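Local coordinates for Alpha/beta hydrolase (PDB 4R1D), which probably acts as a lipase effector (Tle4) of the H2 type VI secretion system, forms a complex with the inhibitor Tli4 and binds calcium, at residues 153-158 with 547-552; 51-56 with 145-150; 119-124 with 129-134; 224-229 with 250-255. All coordinates share one frame; numbering follows the deposited sequence.

Interaction 1 of 4, residues 153-158 with 547-552. With CA (calcium ion), chain C.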
loop_
_atom_site.group_PDB
_atom_site.type_symbol
_atom_site.label_atom_id
_atom_site.label_comp_id
_atom_site.label_asym_id
_atom_site.label_seq_id
_atom_site.Cartn_x
_atom_site.Cartn_y
_atom_site.Cartn_z
ATOM N N ARG A 153 -3.322 27.762 -3.279
ATOM C CA ARG A 153 -3.197 29.212 -3.114
ATOM C C ARG A 153 -2.700 29.887 -4.382
ATOM O O ARG A 153 -3.181 30.965 -4.754
ATOM C CB ARG A 153 -2.327 29.599 -1.910
ATOM C CG ARG A 153 -0.842 29.307 -1.967
ATOM C CD ARG A 153 -0.167 29.843 -0.683
ATOM N NE ARG A 153 1.286 29.731 -0.721
ATOM C CZ ARG A 153 2.108 30.738 -1.001
ATOM N NH1 ARG A 153 1.626 31.951 -1.249
ATOM N NH2 ARG A 153 3.418 30.531 -1.023
ATOM N N ARG A 154 -1.745 29.258 -5.053
ATOM C CA ARG A 154 -1.240 29.831 -6.304
ATOM C C ARG A 154 -2.350 29.911 -7.350
ATOM O O ARG A 154 -2.539 30.945 -7.989
ATOM C CB ARG A 154 -0.047 29.024 -6.837
ATOM C CG ARG A 154 1.240 29.169 -5.994
ATOM C CD ARG A 154 2.099 30.335 -6.473
ATOM N NE ARG A 154 3.399 30.365 -5.809
ATOM C CZ ARG A 154 3.705 31.170 -4.798
ATOM N NH1 ARG A 154 2.805 32.033 -4.336
ATOM N NH2 ARG A 154 4.918 31.121 -4.253
ATOM N N LEU A 155 -3.105 28.836 -7.517
ATOM C CA LEU A 155 -4.125 28.811 -8.572
ATOM C C LEU A 155 -5.349 29.668 -8.236
ATOM O O LEU A 155 -6.115 30.049 -9.128
ATOM C CB LEU A 155 -4.522 27.373 -8.925
ATOM C CG LEU A 155 -3.381 26.538 -9.527
ATOM C CD1 LEU A 155 -3.720 25.048 -9.516
ATOM C CD2 LEU A 155 -3.045 27.003 -10.949
ATOM N N ASP A 156 -5.519 29.967 -6.950
ATOM C CA ASP A 156 -6.596 30.831 -6.472
ATOM C C ASP A 156 -6.180 32.301 -6.531
ATOM O O ASP A 156 -6.976 33.195 -6.242
ATOM C CB ASP A 156 -6.971 30.481 -5.024
ATOM C CG ASP A 156 -7.814 29.226 -4.919
ATOM O OD1 ASP A 156 -8.244 28.714 -5.977
ATOM O OD2 ASP A 156 -8.057 28.746 -3.775
ATOM N N ASN A 157 -4.930 32.547 -6.906
ATOM C CA ASN A 157 -4.383 33.895 -6.912
ATOM C C ASN A 157 -3.502 34.176 -8.127
ATOM O O ASN A 157 -2.320 34.460 -7.972
ATOM C CB ASN A 157 -3.593 34.137 -5.626
ATOM C CG ASN A 157 -4.493 34.196 -4.400
ATOM O OD1 ASN A 157 -5.121 35.224 -4.129
ATOM N ND2 ASN A 157 -4.581 33.085 -3.666
ATOM N N ILE A 158 -4.082 34.104 -9.324
ATOM C CA ILE A 158 -3.308 34.324 -10.550
ATOM C C ILE A 158 -3.369 35.781 -10.985
ATOM O O ILE A 158 -2.338 36.429 -11.188
ATOM C CB ILE A 158 -3.790 33.423 -11.712
ATOM C CG1 ILE A 158 -3.920 31.975 -11.241
ATOM C CG2 ILE A 158 -2.828 33.516 -12.902
ATOM C CD1 ILE A 158 -4.287 30.971 -12.347
ATOM N N ALA A 547 7.263 22.946 -12.225
ATOM C CA ALA A 547 6.818 22.109 -13.331
ATOM C C ALA A 547 5.341 21.700 -13.237
ATOM O O ALA A 547 4.671 21.554 -14.255
ATOM C CB ALA A 547 7.719 20.870 -13.476
ATOM N N ALA A 548 4.849 21.498 -12.018
ATOM C CA ALA A 548 3.437 21.180 -11.815
ATOM C C ALA A 548 2.537 22.366 -12.170
ATOM O O ALA A 548 1.577 22.231 -12.930
ATOM C CB ALA A 548 3.189 20.742 -10.382
ATOM N N LEU A 549 2.845 23.534 -11.619
ATOM C CA LEU A 549 2.023 24.704 -11.895
ATOM C C LEU A 549 2.092 25.092 -13.371
ATOM O O LEU A 549 1.088 25.464 -13.973
ATOM C CB LEU A 549 2.431 25.864 -10.991
ATOM C CG LEU A 549 2.039 25.632 -9.527
ATOM C CD1 LEU A 549 2.828 26.546 -8.638
ATOM C CD2 LEU A 549 0.522 25.834 -9.349
ATOM N N TYR A 550 3.285 24.997 -13.952
ATOM C CA TYR A 550 3.457 25.239 -15.379
ATOM C C TYR A 550 2.557 24.307 -16.194
ATOM O O TYR A 550 1.850 24.747 -17.097
ATOM C CB TYR A 550 4.924 25.025 -15.775
ATOM C CG TYR A 550 5.172 25.087 -17.251
ATOM C CD1 TYR A 550 5.459 26.296 -17.875
ATOM C CD2 TYR A 550 5.145 23.933 -18.031
ATOM C CE1 TYR A 550 5.702 26.359 -19.245
ATOM C CE2 TYR A 550 5.383 23.989 -19.407
ATOM C CZ TYR A 550 5.660 25.203 -19.999
ATOM O OH TYR A 550 5.884 25.261 -21.348
ATOM N N GLY A 551 2.581 23.015 -15.874
ATOM C CA GLY A 551 1.724 22.067 -16.559
ATOM C C GLY A 551 0.246 22.439 -16.459
ATOM O O GLY A 551 -0.493 22.403 -17.444
ATOM N N VAL A 552 -0.188 22.815 -15.264
ATOM C CA VAL A 552 -1.601 23.134 -15.060
ATOM C C VAL A 552 -2.027 24.324 -15.916
ATOM O O VAL A 552 -3.090 24.295 -16.559
ATOM C CB VAL A 552 -1.904 23.390 -13.586
ATOM C CG1 VAL A 552 -3.306 23.997 -13.408
ATOM C CG2 VAL A 552 -1.765 22.080 -12.807
HETATM CA CA CA C . -9.494 26.865 -4.819
HETATM O O HOH W 1 -10.737 27.108 -2.578
HETATM O O HOH W 2 -11.487 28.418 -5.578
#

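Interaction 2 of 4, residues 51-56 with 145-150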
loop_
_atom_site.group_PDB
_atom_site.type_symbol
_atom_site.label_atom_id
_atom_site.label_comp_id
_atom_site.label_asym_id
_atom_site.label_seq_id
_atom_site.Cartn_x
_atom_site.Cartn_y
_atom_site.Cartn_z
ATOM N N VAL A 51 -8.349 19.997 -9.805
ATOM C CA VAL A 51 -7.022 19.410 -9.908
ATOM C C VAL A 51 -7.003 18.189 -8.995
ATOM O O VAL A 51 -7.183 18.324 -7.795
ATOM C CB VAL A 51 -5.949 20.417 -9.481
ATOM C CG1 VAL A 51 -4.569 19.765 -9.454
ATOM C CG2 VAL A 51 -5.960 21.620 -10.446
ATOM N N ILE A 52 -6.783 17.004 -9.567
ATOM C CA ILE A 52 -6.809 15.766 -8.801
ATOM C C ILE A 52 -5.379 15.322 -8.527
ATOM O O ILE A 52 -4.641 14.996 -9.453
ATOM C CB ILE A 52 -7.499 14.627 -9.587
ATOM C CG1 ILE A 52 -8.815 15.104 -10.211
ATOM C CG2 ILE A 52 -7.721 13.403 -8.673
ATOM C CD1 ILE A 52 -9.857 15.585 -9.208
ATOM N N PHE A 53 -4.989 15.317 -7.260
ATOM C CA PHE A 53 -3.634 14.928 -6.913
ATOM C C PHE A 53 -3.625 13.443 -6.615
ATOM O O PHE A 53 -4.437 12.960 -5.820
ATOM C CB PHE A 53 -3.143 15.722 -5.701
ATOM C CG PHE A 53 -1.725 15.440 -5.346
ATOM C CD1 PHE A 53 -0.697 16.081 -6.011
ATOM C CD2 PHE A 53 -1.416 14.512 -4.364
ATOM C CE1 PHE A 53 0.615 15.825 -5.691
ATOM C CE2 PHE A 53 -0.092 14.252 -4.038
ATOM C CZ PHE A 53 0.921 14.910 -4.717
ATOM N N ILE A 54 -2.732 12.720 -7.281
ATOM C CA ILE A 54 -2.617 11.296 -7.096
ATOM C C ILE A 54 -1.235 11.013 -6.520
ATOM O O ILE A 54 -0.221 11.274 -7.174
ATOM C CB ILE A 54 -2.804 10.533 -8.422
ATOM C CG1 ILE A 54 -4.090 10.992 -9.129
ATOM C CG2 ILE A 54 -2.770 9.010 -8.178
ATOM C CD1 ILE A 54 -4.371 10.294 -10.468
ATOM N N PRO A 55 -1.194 10.474 -5.298
ATOM C CA PRO A 55 0.052 10.226 -4.571
ATOM C C PRO A 55 0.777 8.999 -5.116
ATOM O O PRO A 55 0.290 8.344 -6.030
ATOM C CB PRO A 55 -0.425 9.949 -3.145
ATOM C CG PRO A 55 -1.788 9.323 -3.341
ATOM C CD PRO A 55 -2.384 10.034 -4.534
ATOM N N GLY A 56 1.934 8.696 -4.541
ATOM C CA GLY A 56 2.754 7.620 -5.054
ATOM C C GLY A 56 3.010 6.482 -4.096
ATOM O O GLY A 56 2.144 6.075 -3.313
ATOM N N ASN A 145 1.016 17.404 1.633
ATOM C CA ASN A 145 0.178 18.544 2.024
ATOM C C ASN A 145 0.726 19.922 1.583
ATOM O O ASN A 145 -0.035 20.762 1.105
ATOM C CB ASN A 145 -0.162 18.527 3.531
ATOM C CG ASN A 145 -1.325 17.576 3.876
ATOM O OD1 ASN A 145 -2.042 17.797 4.849
ATOM N ND2 ASN A 145 -1.520 16.534 3.070
ATOM N N PRO A 146 2.047 20.142 1.716
ATOM C CA PRO A 146 2.599 21.421 1.243
ATOM C C PRO A 146 2.327 21.689 -0.239
ATOM O O PRO A 146 1.896 22.786 -0.575
ATOM C CB PRO A 146 4.105 21.289 1.521
ATOM C CG PRO A 146 4.195 20.307 2.655
ATOM C CD PRO A 146 3.061 19.319 2.397
ATOM N N VAL A 147 2.547 20.726 -1.127
ATOM C CA VAL A 147 2.347 21.025 -2.544
ATOM C C VAL A 147 0.868 21.172 -2.903
ATOM O O VAL A 147 0.502 21.976 -3.761
ATOM C CB VAL A 147 3.038 19.991 -3.462
ATOM C CG1 VAL A 147 2.335 18.634 -3.385
ATOM C CG2 VAL A 147 3.096 20.507 -4.905
ATOM N N MET A 148 0.011 20.421 -2.221
ATOM C CA MET A 148 -1.408 20.573 -2.456
ATOM C C MET A 148 -1.868 21.971 -2.028
ATOM O O MET A 148 -2.655 22.607 -2.714
ATOM C CB MET A 148 -2.202 19.474 -1.752
ATOM C CG MET A 148 -2.084 18.129 -2.487
ATOM S SD MET A 148 -3.268 16.903 -1.856
ATOM C CE MET A 148 -2.648 16.631 -0.192
ATOM N N GLY A 149 -1.346 22.449 -0.907
ATOM C CA GLY A 149 -1.742 23.750 -0.402
ATOM C C GLY A 149 -1.140 24.864 -1.236
ATOM O O GLY A 149 -1.742 25.926 -1.406
ATOM N N LEU A 150 0.058 24.627 -1.756
ATOM C CA LEU A 150 0.721 25.624 -2.619
ATOM C C LEU A 150 -0.039 25.826 -3.925
ATOM O O LEU A 150 -0.275 26.958 -4.362
ATOM C CB LEU A 150 2.156 25.189 -2.923
ATOM C CG LEU A 150 2.893 26.094 -3.918
ATOM C CD1 LEU A 150 3.047 27.486 -3.322
ATOM C CD2 LEU A 150 4.259 25.519 -4.264
#

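Interaction 3 of 4, residues 119-124 with 129-134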
loop_
_atom_site.group_PDB
_atom_site.type_symbol
_atom_site.label_atom_id
_atom_site.label_comp_id
_atom_site.label_asym_id
_atom_site.label_seq_id
_atom_site.Cartn_x
_atom_site.Cartn_y
_atom_site.Cartn_z
ATOM N N ILE A 119 -3.643 16.652 8.875
ATOM C CA ILE A 119 -3.636 17.575 7.743
ATOM C C ILE A 119 -2.948 18.868 8.131
ATOM O O ILE A 119 -3.192 19.410 9.210
ATOM C CB ILE A 119 -5.071 17.924 7.298
ATOM C CG1 ILE A 119 -5.797 16.672 6.800
ATOM C CG2 ILE A 119 -5.056 19.013 6.211
ATOM C CD1 ILE A 119 -7.258 16.906 6.402
ATOM N N ASP A 120 -2.100 19.372 7.240
ATOM C CA ASP A 120 -1.480 20.670 7.430
ATOM C C ASP A 120 -2.025 21.591 6.358
ATOM O O ASP A 120 -1.598 21.523 5.213
ATOM C CB ASP A 120 0.038 20.556 7.301
ATOM C CG ASP A 120 0.736 21.895 7.400
ATOM O OD1 ASP A 120 0.085 22.878 7.824
ATOM O OD2 ASP A 120 1.938 21.956 7.061
ATOM N N VAL A 121 -2.986 22.435 6.716
ATOM C CA VAL A 121 -3.604 23.309 5.728
ATOM C C VAL A 121 -2.638 24.394 5.254
ATOM O O VAL A 121 -2.861 25.020 4.222
ATOM C CB VAL A 121 -4.910 23.934 6.243
ATOM C CG1 VAL A 121 -5.916 22.841 6.598
ATOM C CG2 VAL A 121 -4.629 24.828 7.440
ATOM N N GLY A 122 -1.558 24.595 6.000
ATOM C CA GLY A 122 -0.523 25.542 5.615
ATOM C C GLY A 122 -1.064 26.916 5.264
ATOM O O GLY A 122 -1.791 27.530 6.047
ATOM N N GLN A 123 -0.708 27.393 4.074
ATOM C CA GLN A 123 -1.206 28.673 3.580
ATOM C C GLN A 123 -2.221 28.473 2.452
ATOM O O GLN A 123 -2.387 29.335 1.595
ATOM C CB GLN A 123 -0.039 29.539 3.088
ATOM C CG GLN A 123 1.099 29.691 4.094
ATOM C CD GLN A 123 1.947 28.427 4.233
ATOM O OE1 GLN A 123 2.199 27.716 3.255
ATOM N NE2 GLN A 123 2.382 28.141 5.459
ATOM N N SER A 124 -2.919 27.343 2.469
ATOM C CA SER A 124 -3.846 26.998 1.391
ATOM C C SER A 124 -5.089 27.866 1.378
ATOM O O SER A 124 -5.765 27.978 0.356
ATOM C CB SER A 124 -4.284 25.538 1.513
ATOM O OG SER A 124 -5.090 25.361 2.667
ATOM N N GLU A 129 -11.400 21.328 8.012
ATOM C CA GLU A 129 -12.599 20.581 7.685
ATOM C C GLU A 129 -12.765 20.489 6.167
ATOM O O GLU A 129 -13.145 19.447 5.626
ATOM C CB GLU A 129 -13.821 21.256 8.318
ATOM C CG GLU A 129 -13.908 21.096 9.842
ATOM C CD GLU A 129 -12.827 21.862 10.604
ATOM O OE1 GLU A 129 -12.268 22.839 10.058
ATOM O OE2 GLU A 129 -12.536 21.487 11.762
ATOM N N ALA A 130 -12.477 21.595 5.488
ATOM C CA ALA A 130 -12.567 21.649 4.038
ATOM C C ALA A 130 -11.498 20.766 3.404
ATOM O O ALA A 130 -11.789 20.016 2.487
ATOM C CB ALA A 130 -12.431 23.086 3.548
ATOM N N ALA A 131 -10.271 20.867 3.910
ATOM C CA ALA A 131 -9.156 20.055 3.421
ATOM C C ALA A 131 -9.443 18.576 3.668
ATOM O O ALA A 131 -9.078 17.728 2.856
ATOM C CB ALA A 131 -7.845 20.482 4.087
ATOM N N ARG A 132 -10.099 18.268 4.788
ATOM C CA ARG A 132 -10.495 16.889 5.073
ATOM C C ARG A 132 -11.491 16.387 4.020
ATOM O O ARG A 132 -11.349 15.290 3.478
ATOM C CB ARG A 132 -11.079 16.796 6.491
ATOM C CG ARG A 132 -11.726 15.477 6.857
ATOM C CD ARG A 132 -10.836 14.614 7.732
ATOM N NE ARG A 132 -10.016 15.346 8.705
ATOM C CZ ARG A 132 -8.773 14.977 8.999
ATOM N NH1 ARG A 132 -8.264 13.912 8.388
ATOM N NH2 ARG A 132 -8.034 15.651 9.869
ATOM N N LEU A 133 -12.497 17.202 3.713
ATOM C CA LEU A 133 -13.452 16.854 2.668
ATOM C C LEU A 133 -12.754 16.653 1.331
ATOM O O LEU A 133 -13.161 15.804 0.532
ATOM C CB LEU A 133 -14.528 17.930 2.530
ATOM C CG LEU A 133 -15.594 17.843 3.622
ATOM C CD1 LEU A 133 -16.519 19.062 3.573
ATOM C CD2 LEU A 133 -16.385 16.543 3.502
ATOM N N ARG A 134 -11.711 17.438 1.093
ATOM C CA ARG A 134 -10.939 17.318 -0.147
ATOM C C ARG A 134 -10.022 16.094 -0.130
ATOM O O ARG A 134 -9.316 15.846 -1.105
ATOM C CB ARG A 134 -10.073 18.555 -0.385
ATOM C CG ARG A 134 -10.822 19.874 -0.475
ATOM C CD ARG A 134 -11.319 20.162 -1.861
ATOM N NE ARG A 134 -11.647 21.584 -1.983
ATOM C CZ ARG A 134 -10.752 22.522 -2.274
ATOM N NH1 ARG A 134 -9.481 22.178 -2.487
ATOM N NH2 ARG A 134 -11.125 23.799 -2.350
#

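Interaction 4 of 4, residues 224-229 with 250-255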
loop_
_atom_site.group_PDB
_atom_site.type_symbol
_atom_site.label_atom_id
_atom_site.label_comp_id
_atom_site.label_asym_id
_atom_site.label_seq_id
_atom_site.Cartn_x
_atom_site.Cartn_y
_atom_site.Cartn_z
ATOM N N ASP A 224 -13.901 6.427 -9.956
ATOM C CA ASP A 224 -15.089 6.510 -9.105
ATOM C C ASP A 224 -15.046 7.742 -8.198
ATOM O O ASP A 224 -16.067 8.402 -7.984
ATOM C CB ASP A 224 -15.275 5.237 -8.273
ATOM C CG ASP A 224 -15.633 4.021 -9.120
ATOM O OD1 ASP A 224 -16.015 4.179 -10.305
ATOM O OD2 ASP A 224 -15.534 2.894 -8.592
ATOM N N TYR A 225 -13.857 8.048 -7.674
ATOM C CA TYR A 225 -13.674 9.188 -6.793
ATOM C C TYR A 225 -14.038 10.470 -7.532
ATOM O O TYR A 225 -14.796 11.297 -7.023
ATOM C CB TYR A 225 -12.217 9.245 -6.293
ATOM C CG TYR A 225 -11.872 10.478 -5.504
ATOM C CD1 TYR A 225 -12.543 10.787 -4.331
ATOM C CD2 TYR A 225 -10.859 11.335 -5.925
ATOM C CE1 TYR A 225 -12.224 11.910 -3.602
ATOM C CE2 TYR A 225 -10.531 12.456 -5.203
ATOM C CZ TYR A 225 -11.210 12.748 -4.050
ATOM O OH TYR A 225 -10.882 13.860 -3.315
ATOM N N ILE A 226 -13.512 10.633 -8.741
ATOM C CA ILE A 226 -13.809 11.836 -9.519
ATOM C C ILE A 226 -15.301 11.915 -9.860
ATOM O O ILE A 226 -15.934 12.940 -9.648
ATOM C CB ILE A 226 -12.982 11.886 -10.818
ATOM C CG1 ILE A 226 -11.486 11.966 -10.504
ATOM C CG2 ILE A 226 -13.400 13.062 -11.691
ATOM C CD1 ILE A 226 -10.613 11.608 -11.692
ATOM N N GLU A 227 -15.858 10.825 -10.379
ATOM C CA GLU A 227 -17.234 10.835 -10.879
ATOM C C GLU A 227 -18.285 10.869 -9.770
ATOM O O GLU A 227 -19.376 11.422 -9.953
ATOM C CB GLU A 227 -17.486 9.634 -11.804
ATOM C CG GLU A 227 -16.587 9.587 -13.043
ATOM C CD GLU A 227 -16.814 10.756 -13.990
ATOM O OE1 GLU A 227 -17.987 11.146 -14.180
ATOM O OE2 GLU A 227 -15.823 11.287 -14.546
ATOM N N ASN A 228 -17.960 10.282 -8.623
ATOM C CA ASN A 228 -18.948 10.111 -7.565
ATOM C C ASN A 228 -18.738 10.986 -6.331
ATOM O O ASN A 228 -19.649 11.137 -5.521
ATOM C CB ASN A 228 -19.080 8.633 -7.175
ATOM C CG ASN A 228 -19.459 7.749 -8.348
ATOM O OD1 ASN A 228 -20.150 8.176 -9.276
ATOM N ND2 ASN A 228 -18.999 6.506 -8.315
ATOM N N THR A 229 -17.549 11.563 -6.180
ATOM C CA THR A 229 -17.312 12.481 -5.060
ATOM C C THR A 229 -16.994 13.892 -5.526
ATOM O O THR A 229 -17.665 14.859 -5.146
ATOM C CB THR A 229 -16.159 12.008 -4.133
ATOM O OG1 THR A 229 -16.527 10.788 -3.478
ATOM C CG2 THR A 229 -15.856 13.077 -3.084
ATOM N N VAL A 250 -11.054 17.624 -15.703
ATOM C CA VAL A 250 -10.150 17.752 -14.558
ATOM C C VAL A 250 -8.702 17.635 -15.039
ATOM O O VAL A 250 -8.441 17.167 -16.143
ATOM C CB VAL A 250 -10.395 16.658 -13.490
ATOM C CG1 VAL A 250 -11.848 16.678 -13.010
ATOM C CG2 VAL A 250 -10.039 15.290 -14.053
ATOM N N ILE A 251 -7.762 18.061 -14.210
ATOM C CA ILE A 251 -6.340 17.918 -14.526
ATOM C C ILE A 251 -5.717 17.026 -13.470
ATOM O O ILE A 251 -5.901 17.261 -12.283
ATOM C CB ILE A 251 -5.637 19.280 -14.508
ATOM C CG1 ILE A 251 -6.242 20.195 -15.572
ATOM C CG2 ILE A 251 -4.126 19.122 -14.716
ATOM C CD1 ILE A 251 -5.851 21.655 -15.407
ATOM N N LEU A 252 -4.990 15.997 -13.891
ATOM C CA LEU A 252 -4.318 15.108 -12.938
ATOM C C LEU A 252 -2.923 15.638 -12.618
ATOM O O LEU A 252 -2.219 16.111 -13.511
ATOM C CB LEU A 252 -4.183 13.685 -13.512
ATOM C CG LEU A 252 -5.464 12.986 -13.965
ATOM C CD1 LEU A 252 -5.195 11.537 -14.359
ATOM C CD2 LEU A 252 -6.519 13.041 -12.857
ATOM N N VAL A 253 -2.535 15.572 -11.350
ATOM C CA VAL A 253 -1.162 15.880 -10.940
ATOM C C VAL A 253 -0.724 14.689 -10.106
ATOM O O VAL A 253 -1.346 14.370 -9.082
ATOM C CB VAL A 253 -1.085 17.189 -10.126
ATOM C CG1 VAL A 253 0.322 17.413 -9.619
ATOM C CG2 VAL A 253 -1.565 18.376 -10.981
ATOM N N THR A 254 0.304 13.984 -10.569
ATOM C CA THR A 254 0.665 12.717 -9.951
ATOM C C THR A 254 2.060 12.730 -9.357
ATOM O O THR A 254 2.954 13.430 -9.835
ATOM C CB THR A 254 0.581 11.545 -10.960
ATOM O OG1 THR A 254 1.721 11.564 -11.823
ATOM C CG2 THR A 254 -0.689 11.654 -11.802
ATOM N N HIS A 255 2.239 11.927 -8.317
ATOM C CA HIS A 255 3.569 11.679 -7.757
ATOM C C HIS A 255 3.938 10.208 -7.913
ATOM O O HIS A 255 3.143 9.317 -7.600
ATOM C CB HIS A 255 3.581 12.059 -6.280
ATOM C CG HIS A 255 4.906 11.885 -5.604
ATOM N ND1 HIS A 255 6.028 12.614 -5.946
ATOM C CD2 HIS A 255 5.281 11.070 -4.597
ATOM C CE1 HIS A 255 7.035 12.254 -5.168
ATOM N NE2 HIS A 255 6.606 11.327 -4.335
#

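Interaction 1 of 4, residues 153-158 with 547-552
L155, at the last turn of helix 141-155, packs on L549 and V552 of helix 542-556. The contact between the two segments is apolar and buried. CG of L155 lies 4.0 Å from L549 CD2. The CD2 methyl of L155 meets V552 CG1 at 3.9 Å, and its CD1 methyl reaches the same V552 CG1 at 4.1 Å. One valine methyl therefore sits against both branches of the leucine. V552 CG1 stands anti to its own N (chi1 169°), which turns this methyl to the neighbouring helix. R154 joins with the aliphatic part of its chain: its CG is 4.0 Å from L549 CD1, and the two side chains cross at about a right angle. R154 also touches W167.

Hydrogen bonds shape the end of helix 141-155. N157 ND2 donates to R153 O over 2.8 Å. The bond is nearly straight (167°), lies in the carbonyl plane and uses a lone pair of that oxygen. R154 O takes the backbone N of N157 at 3.1 Å, and also receives W168 NE1.

Metal bonds lie on another side of the turn. Both carboxylate oxygens of D156 hold the calcium ion, OD1 at 2.5 Å and OD2 at 2.6 Å, a bidentate grip. E152, D203, the carbonyl oxygen of F202 and two waters complete the shell. The side chain of F202 touches L155 and V552, so the metal site borders this packing. Such helix-on-helix packing, on one face of the central parallel sheet, belongs to an alpha/beta-hydrolase fold, here with a calcium site at the helix end.

Interaction 2 of 4, residues 51-56 with 145-150
P146 O accepts the backbone N of L150 at 2.9 Å, a helical bond that spans V147 and M148, which pack on F53. F53 belongs to strand 48-54 of the central parallel sheet, and the contact is helix-on-sheet packing of an alpha/beta-hydrolase fold. It includes a Met-aromatic interaction.

CG of M148 lies over one face of the F53 ring, 4.2 Å from the ring centroid and 22° off the normal. This is a CH-pi contact, offset toward the ring rim. The sulfur sits further out and meets the ring obliquely, with M148 SD 3.9 Å from F53 CD2. A bend at chi3 (-67°) carries CE away from the ring beyond SD. F53 points its CB toward the helix, and with CG anti to the backbone N (chi1 -176°) the ring lies beside V147 and M148. Y144 and M151 of helix 141-155 also touch F53, and V204 and C206 of the adjacent strand touch M148. Beyond the strand, G56 N is hydrogen-bonded to Y144 OH. V147 makes the smaller contact: its CG1 comes obliquely to the ring, 4.0 Å from F53 CE1.

Interaction 3 of 4, residues 119-124 with 129-134
I119 packs closely on R132 and A131 of the short helix 128-133. Its CD1 methyl lies over the centre of one face of the R132 guanidinium, 3.6 Å from R132 CZ. The same methyl also presses on the helix backbone, 3.5 Å from R132 CA. The arginine chain bends at chi2 and chi3 and so curls its flat end back over the isoleucine. R132 NH1 is held there by hydrogen bonds to the carbonyl oxygens of G117 and D115. Beside it, A131 CB takes two methyls: I119 CG2 at 3.8 Å and V121 CG1 at 3.9 Å. A131 is buried and also touches W136.

A type II' beta turn from V121 to S124 reverses the chain shortly before helix 128-133. V121 O accepts both S124 N at 2.9 Å and S124 OG at 2.7 Å. The hydroxyl bond lies in the carbonyl plane, on a lone pair. An Asx turn overlaps its start: D120 OD1 receives G122 N at 3.0 Å, with the donor above the carboxylate plane and the bond bent (137°).

This side is much looser. D120, G122 and Q123 are exposed and do not touch 129-134. D120 is tied instead to helix 141-155, its N bonded to N145 OD1. On the helix, E129 and L133 likewise face solvent, with their CB atoms directed away from the loop.

Interaction 4 of 4, residues 224-229 with 250-255
I226 carries the contact from helix 215-238, packing on V250 and L252 of strand 250-255. Along the helix D224 comes first. Its carbonyl oxygen accepts N228 N at 2.7 Å, a backbone bond that spans the touching residue. Y225 turns to other neighbours: its ring makes a cation-pi contact with K138.

I226 follows and points toward the strand. Its CG2 methyl lies 4.2 Å from V250 CG1, and the two side chains slant across each other. I226 CG1 is anti to the carbonyl carbon (chi1 -63°), and the chain goes on to CD1, which approaches L252 CD2 at 4.5 Å. V250 and L252 are two apart, on one face of the sheet, and both also touch I52 and V274 of the flanking strands.

E227 forms a salt bridge with R273 and a hydrogen bond with Y271, just before strand 274-280. From I226 to T229 the helix makes a wider, pi-type turn.

Along the chain, helix 215-238 follows strand 201-206 and, with helix 242-247, leads to parallel strand 250-255. This packing is that of a beta-alpha-beta crossover. In alpha/beta hydrolases a strand of the central sheet leads into the nucleophile elbow; strand 250-255 probably takes that place here.

All four contacts lie on the same side of the chain's centre, with centres 11 to 17 Å apart. Interactions 1 and 2 share helix 141-155. Interactions 2 and 4 reach neighbouring strands, 48-54 and 250-255, probably joined by backbone hydrogen bonds between I54 and both V253 and H255. Interactions 1 and 4 meet where V552 packs on I251 and V253. Helices 141-155 and 542-556 thus back one sheet face, and helix 215-238 the other. Along the chain, interaction 3 falls between the two halves of interaction 2, and interaction 4 between those of interaction 1. The last helix thus packs on helix 141-155, beside the calcium site at the sheet edge formed by strand 201-206.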